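Local coordinates for coat protein (Tobacco streak virus, PDB 4Y6X) that forms the shell domain of an ilarvirus coat protein, which assembles into the capsid around the viral RNA and probably also takes part in RNA packaging and translation initiation, at residues N23-V28 / W146-K151; F79-G84 / R109-G114. One frame throughout, in Å; residues are numbered along the deposited sequence.

Both interactions reach the sheet formed by strands 25-30, 140-150, 63-73 and 107-117, in that order across it. Interaction 1 joins two neighbouring strands at one edge, whereas interaction 2 starts from strand 107-117 at the other and spans the interior to strand 77-82 of the facing sheet. Their centres lie about 17 Å apart and their nearest atoms about 5 Å apart, without touching. Along the chain, interaction 2 is nested inside the loop closed by interaction 1. One contact therefore brings the two ends of the jelly roll together by strand pairing, while the other packs its two sheets face to face.

Interaction 1. Residues N23-V28 / W146-K151; sequences NNQVWV and WIAISK
V26 and V28 pair with I149 and I147 in an antiparallel strand-to-strand contact, which joins the first strand of the barrel, 25-30, to the last, 140-150, at one edge of a four-stranded sheet. The two short strand segments run at 146° to each other. Four backbone bonds, each 2.9 Å from N to O, tie V26 reciprocally to I149 and V28 to I147. Beyond the strand end, K151 N donates to N24 O over 3.0 Å, approaching from above the carbonyl plane. The lysine chain then bends at its third torsion (chi3 -85°) and carries NZ back to N23 O, 3.0 Å away and in the carbonyl plane. On the way, K151 CE presses against V26 CG1 at 3.5 Å, a tight approach in which the two side chains cross at about a right angle.

On the valine face, V26 CG2 meets I149 CG1 at 3.9 Å, and V28 CG1 reaches I149 CD1 at 3.8 Å. I147 lies on this same face and continues the packing inward to F64, L67 and helix 48-52. The other face is built round W27. A148 CB lies over its six-membered ring, 4.1 Å from the centroid and 17° off the normal, in a CH-pi contact. W27 CB in turn sits at the edge of the W146 ring, near its plane, while the indole NE1 is hydrogen-bonded to L19 O. The second subunit covers both tryptophans: its P157 packs on W27, and its F161 meets W146 edge-to-face. Pairing of the first and last strands in this way is characteristic of the BIDG sheet of a viral jelly roll, here within a domain-swapped dimer.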
loop_
_atom_site.group_PDB
_atom_site.type_symbol
_atom_site.label_atom_id
_atom_site.label_comp_id
_atom_site.label_asym_id
_atom_site.label_seq_id
_atom_site.Cartn_x
_atom_site.Cartn_y
_atom_site.Cartn_z
ATOM N N ASN A 23 -2.413 -14.927 -19.823
ATOM C CA ASN A 23 -1.581 -15.641 -18.871
ATOM C C ASN A 23 -0.295 -14.906 -18.508
ATOM O O ASN A 23 0.278 -15.127 -17.455
ATOM C CB ASN A 23 -1.304 -17.005 -19.517
ATOM C CG ASN A 23 -0.749 -17.998 -18.564
ATOM O OD1 ASN A 23 -1.288 -18.206 -17.478
ATOM N ND2 ASN A 23 0.353 -18.633 -18.956
ATOM N N ASN A 24 0.136 -13.959 -19.321
ATOM C CA ASN A 24 1.268 -13.133 -18.956
ATOM C C ASN A 24 0.956 -11.781 -18.211
ATOM O O ASN A 24 1.831 -10.921 -18.061
ATOM C CB ASN A 24 2.059 -12.846 -20.200
ATOM C CG ASN A 24 1.311 -11.994 -21.165
ATOM O OD1 ASN A 24 0.090 -11.928 -21.156
ATOM N ND2 ASN A 24 2.044 -11.327 -22.017
ATOM N N GLN A 25 -0.249 -11.654 -17.681
ATOM C CA GLN A 25 -0.654 -10.455 -16.902
ATOM C C GLN A 25 -1.242 -10.870 -15.549
ATOM O O GLN A 25 -1.772 -11.931 -15.461
ATOM C CB GLN A 25 -1.737 -9.745 -17.684
ATOM C CG GLN A 25 -1.232 -9.106 -18.946
ATOM C CD GLN A 25 -2.340 -8.398 -19.710
ATOM O OE1 GLN A 25 -3.320 -7.988 -19.147
ATOM N NE2 GLN A 25 -2.155 -8.249 -21.001
ATOM N N VAL A 26 -1.184 -9.990 -14.550
ATOM C CA VAL A 26 -1.886 -10.151 -13.294
ATOM C C VAL A 26 -2.589 -8.839 -12.907
ATOM O O VAL A 26 -2.251 -7.759 -13.394
ATOM C CB VAL A 26 -0.961 -10.539 -12.119
ATOM C CG1 VAL A 26 -0.421 -11.937 -12.334
ATOM C CG2 VAL A 26 0.175 -9.533 -11.942
ATOM N N TRP A 27 -3.540 -8.981 -12.002
ATOM C CA TRP A 27 -4.217 -7.885 -11.339
ATOM C C TRP A 27 -3.458 -7.512 -10.114
ATOM O O TRP A 27 -3.040 -8.394 -9.365
ATOM C CB TRP A 27 -5.630 -8.272 -10.926
ATOM C CG TRP A 27 -6.617 -8.388 -12.066
ATOM C CD1 TRP A 27 -7.193 -9.526 -12.546
ATOM C CD2 TRP A 27 -7.110 -7.318 -12.862
ATOM N NE1 TRP A 27 -8.061 -9.208 -13.570
ATOM C CE2 TRP A 27 -7.995 -7.869 -13.808
ATOM C CE3 TRP A 27 -6.944 -5.926 -12.819
ATOM C CZ2 TRP A 27 -8.665 -7.104 -14.710
ATOM C CZ3 TRP A 27 -7.574 -5.173 -13.739
ATOM C CH2 TRP A 27 -8.454 -5.740 -14.658
ATOM N N VAL A 28 -3.278 -6.218 -9.913
ATOM C CA VAL A 28 -2.875 -5.696 -8.643
ATOM C C VAL A 28 -3.844 -4.603 -8.262
ATOM O O VAL A 28 -4.587 -4.064 -9.129
ATOM C CB VAL A 28 -1.428 -5.141 -8.682
ATOM C CG1 VAL A 28 -0.421 -6.281 -8.983
ATOM C CG2 VAL A 28 -1.284 -4.013 -9.668
ATOM N N TRP A 146 -7.885 -1.082 -9.580
ATOM C CA TRP A 146 -7.398 -2.382 -10.068
ATOM C C TRP A 146 -6.621 -2.107 -11.349
ATOM O O TRP A 146 -7.119 -1.414 -12.189
ATOM C CB TRP A 146 -8.544 -3.332 -10.364
ATOM C CG TRP A 146 -9.130 -3.822 -9.166
ATOM C CD1 TRP A 146 -10.155 -3.266 -8.485
ATOM C CD2 TRP A 146 -8.717 -4.957 -8.408
ATOM N NE1 TRP A 146 -10.420 -3.991 -7.349
ATOM C CE2 TRP A 146 -9.573 -5.049 -7.289
ATOM C CE3 TRP A 146 -7.759 -5.936 -8.593
ATOM C CZ2 TRP A 146 -9.452 -6.049 -6.309
ATOM C CZ3 TRP A 146 -7.634 -6.952 -7.620
ATOM C CH2 TRP A 146 -8.498 -7.005 -6.518
ATOM N N ILE A 147 -5.424 -2.657 -11.472
ATOM C CA ILE A 147 -4.562 -2.463 -12.584
ATOM C C ILE A 147 -4.072 -3.814 -13.069
ATOM O O ILE A 147 -3.606 -4.629 -12.269
ATOM C CB ILE A 147 -3.393 -1.595 -12.176
ATOM C CG1 ILE A 147 -3.919 -0.372 -11.485
ATOM C CG2 ILE A 147 -2.592 -1.161 -13.372
ATOM C CD1 ILE A 147 -2.850 0.428 -10.796
ATOM N N ALA A 148 -4.187 -4.052 -14.361
ATOM C CA ALA A 148 -3.626 -5.238 -14.966
ATOM C C ALA A 148 -2.235 -4.857 -15.485
ATOM O O ALA A 148 -2.106 -3.913 -16.247
ATOM C CB ALA A 148 -4.473 -5.720 -16.089
ATOM N N ILE A 149 -1.222 -5.606 -15.014
ATOM C CA ILE A 149 0.149 -5.382 -15.335
ATOM C C ILE A 149 0.806 -6.654 -15.856
ATOM O O ILE A 149 0.295 -7.764 -15.668
ATOM C CB ILE A 149 0.924 -4.885 -14.145
ATOM C CG1 ILE A 149 0.891 -5.898 -13.038
ATOM C CG2 ILE A 149 0.368 -3.541 -13.688
ATOM C CD1 ILE A 149 1.889 -5.616 -11.934
ATOM N N SER A 150 1.954 -6.493 -16.459
ATOM C CA SER A 150 2.813 -7.643 -16.803
ATOM C C SER A 150 3.154 -8.413 -15.547
ATOM O O SER A 150 3.435 -7.818 -14.489
ATOM C CB SER A 150 4.115 -7.195 -17.544
ATOM O OG SER A 150 4.699 -6.024 -16.999
ATOM N N LYS A 151 3.055 -9.727 -15.657
ATOM C CA LYS A 151 3.210 -10.626 -14.520
ATOM C C LYS A 151 4.645 -10.571 -13.989
ATOM O O LYS A 151 5.587 -10.721 -14.744
ATOM C CB LYS A 151 2.896 -12.035 -14.934
ATOM C CG LYS A 151 3.054 -13.077 -13.863
ATOM C CD LYS A 151 2.501 -14.408 -14.443
ATOM C CE LYS A 151 1.002 -14.488 -14.257
ATOM N NZ LYS A 151 0.463 -15.838 -14.566
#

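Interaction 2. Residues F79-G84 / R109-G114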
loop_
_atom_site.group_PDB
_atom_site.type_symbol
_atom_site.label_atom_id
_atom_site.label_comp_id
_atom_site.label_asym_id
_atom_site.label_seq_id
_atom_site.Cartn_x
_atom_site.Cartn_y
_atom_site.Cartn_z
ATOM N N PHE A 79 -16.903 12.385 -16.043
ATOM C CA PHE A 79 -15.550 12.065 -15.763
ATOM C C PHE A 79 -14.819 11.479 -16.933
ATOM O O PHE A 79 -15.405 10.926 -17.856
ATOM C CB PHE A 79 -15.482 11.118 -14.569
ATOM C CG PHE A 79 -15.760 9.693 -14.913
ATOM C CD1 PHE A 79 -17.050 9.264 -15.307
ATOM C CD2 PHE A 79 -14.746 8.769 -14.811
ATOM C CE1 PHE A 79 -17.314 7.914 -15.591
ATOM C CE2 PHE A 79 -14.989 7.442 -15.109
ATOM C CZ PHE A 79 -16.259 7.003 -15.517
ATOM N N GLY A 80 -13.509 11.500 -16.839
ATOM C CA GLY A 80 -12.686 10.763 -17.809
ATOM C C GLY A 80 -11.213 10.967 -17.600
ATOM O O GLY A 80 -10.800 11.621 -16.665
ATOM N N MET A 81 -10.429 10.311 -18.436
ATOM C CA MET A 81 -8.972 10.347 -18.354
ATOM C C MET A 81 -8.416 11.466 -19.202
ATOM O O MET A 81 -8.861 11.648 -20.311
ATOM C CB MET A 81 -8.397 9.006 -18.801
ATOM C CG MET A 81 -6.874 8.858 -18.618
ATOM S SD MET A 81 -6.347 7.116 -18.924
ATOM C CE MET A 81 -6.190 6.609 -17.201
ATOM N N VAL A 82 -7.461 12.213 -18.675
ATOM C CA VAL A 82 -6.764 13.261 -19.422
ATOM C C VAL A 82 -5.263 13.012 -19.453
ATOM O O VAL A 82 -4.747 12.319 -18.565
ATOM C CB VAL A 82 -6.994 14.648 -18.837
ATOM C CG1 VAL A 82 -8.474 14.894 -18.747
ATOM C CG2 VAL A 82 -6.362 14.792 -17.468
ATOM N N ASP A 83 -4.584 13.574 -20.470
ATOM C CA ASP A 83 -3.122 13.401 -20.735
ATOM C C ASP A 83 -2.235 14.617 -20.469
ATOM O O ASP A 83 -0.999 14.520 -20.526
ATOM C CB ASP A 83 -2.854 12.977 -22.174
ATOM N N GLY A 84 -2.800 15.767 -20.162
ATOM C CA GLY A 84 -1.929 16.963 -20.119
ATOM C C GLY A 84 -0.979 17.147 -18.931
ATOM O O GLY A 84 -0.150 18.028 -18.963
ATOM N N ARG A 109 -15.545 1.990 -14.913
ATOM C CA ARG A 109 -14.906 2.199 -16.205
ATOM C C ARG A 109 -13.628 1.416 -16.289
ATOM O O ARG A 109 -12.880 1.352 -15.293
ATOM C CB ARG A 109 -14.583 3.692 -16.395
ATOM C CG ARG A 109 -13.939 4.127 -17.704
ATOM C CD ARG A 109 -14.848 4.450 -18.823
ATOM N NE ARG A 109 -14.292 5.499 -19.677
ATOM C CZ ARG A 109 -13.393 5.323 -20.659
ATOM N NH1 ARG A 109 -12.903 4.123 -20.964
ATOM N NH2 ARG A 109 -12.983 6.378 -21.368
ATOM N N ASP A 110 -13.411 0.794 -17.443
ATOM C CA ASP A 110 -12.144 0.127 -17.792
ATOM C C ASP A 110 -11.370 0.974 -18.752
ATOM O O ASP A 110 -11.868 1.289 -19.814
ATOM C CB ASP A 110 -12.498 -1.177 -18.495
ATOM N N PHE A 111 -10.206 1.445 -18.383
ATOM C CA PHE A 111 -9.398 2.290 -19.257
ATOM C C PHE A 111 -8.309 1.385 -19.844
ATOM O O PHE A 111 -7.661 0.639 -19.080
ATOM C CB PHE A 111 -8.747 3.394 -18.447
ATOM C CG PHE A 111 -9.686 4.381 -17.925
ATOM C CD1 PHE A 111 -10.181 5.375 -18.763
ATOM C CD2 PHE A 111 -10.106 4.346 -16.602
ATOM C CE1 PHE A 111 -11.066 6.327 -18.285
ATOM C CE2 PHE A 111 -10.988 5.304 -16.122
ATOM C CZ PHE A 111 -11.473 6.293 -16.973
ATOM N N ASP A 112 -8.105 1.438 -21.166
ATOM C CA ASP A 112 -7.070 0.633 -21.839
ATOM C C ASP A 112 -5.767 1.441 -21.755
ATOM O O ASP A 112 -5.717 2.619 -22.063
ATOM C CB ASP A 112 -7.403 0.270 -23.298
ATOM N N LEU A 113 -4.724 0.831 -21.235
ATOM C CA LEU A 113 -3.463 1.565 -21.055
ATOM C C LEU A 113 -2.422 1.183 -22.114
ATOM O O LEU A 113 -1.329 1.712 -22.098
ATOM C CB LEU A 113 -2.901 1.362 -19.628
ATOM C CG LEU A 113 -3.830 1.812 -18.509
ATOM C CD1 LEU A 113 -3.235 1.368 -17.197
ATOM C CD2 LEU A 113 -4.089 3.297 -18.518
ATOM N N GLY A 114 -2.759 0.242 -22.996
ATOM C CA GLY A 114 -1.970 0.014 -24.195
ATOM C C GLY A 114 -0.651 -0.721 -24.078
ATOM O O GLY A 114 0.156 -0.702 -25.000
HETATM O O HOH W 1 -15.156 7.938 -18.908
#
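The F111 ring is sandwiched between M81, which reaches it from the facing sheet, and R109 of its own strand, so that a methionine methyl and an arginine chain lie on opposite faces. M81 CE lies over one face, with SD set obliquely at 4.8 Å from the ring centroid in a Met-aromatic contact, and M81 CB touches F111 CE1 at 3.8 Å. The methionine gets there with CG anti to the backbone N (chi1 -174°) and a bend at the last torsion, which also takes CE to L113 CD2, 4.1 Å away. Against the other face of F111 lies R109 CG, offset toward the rim, while F111 CE1 stands over the centre of the guanidinium group.

F79 closes the row: R109 CB comes to the edge of the F79 ring, 3.8 Å from F79 CZ, and F79 CE2 meets F111 CZ at 4.1 Å. One water bridges the sheets, accepting from R109 NE at 2.7 Å and donating to F79 O at 3.2 Å. F71 and W128 also pack on F79, and L67 on M81, within the barrel interior.

The strand segments are 9.4 Å apart and only 11° from parallel, the spacing of packed sheets. The contact is thus chiefly apolar packing, with one oblique sulfur-aromatic approach and a single water linking the F79 carbonyl to the arginine across it.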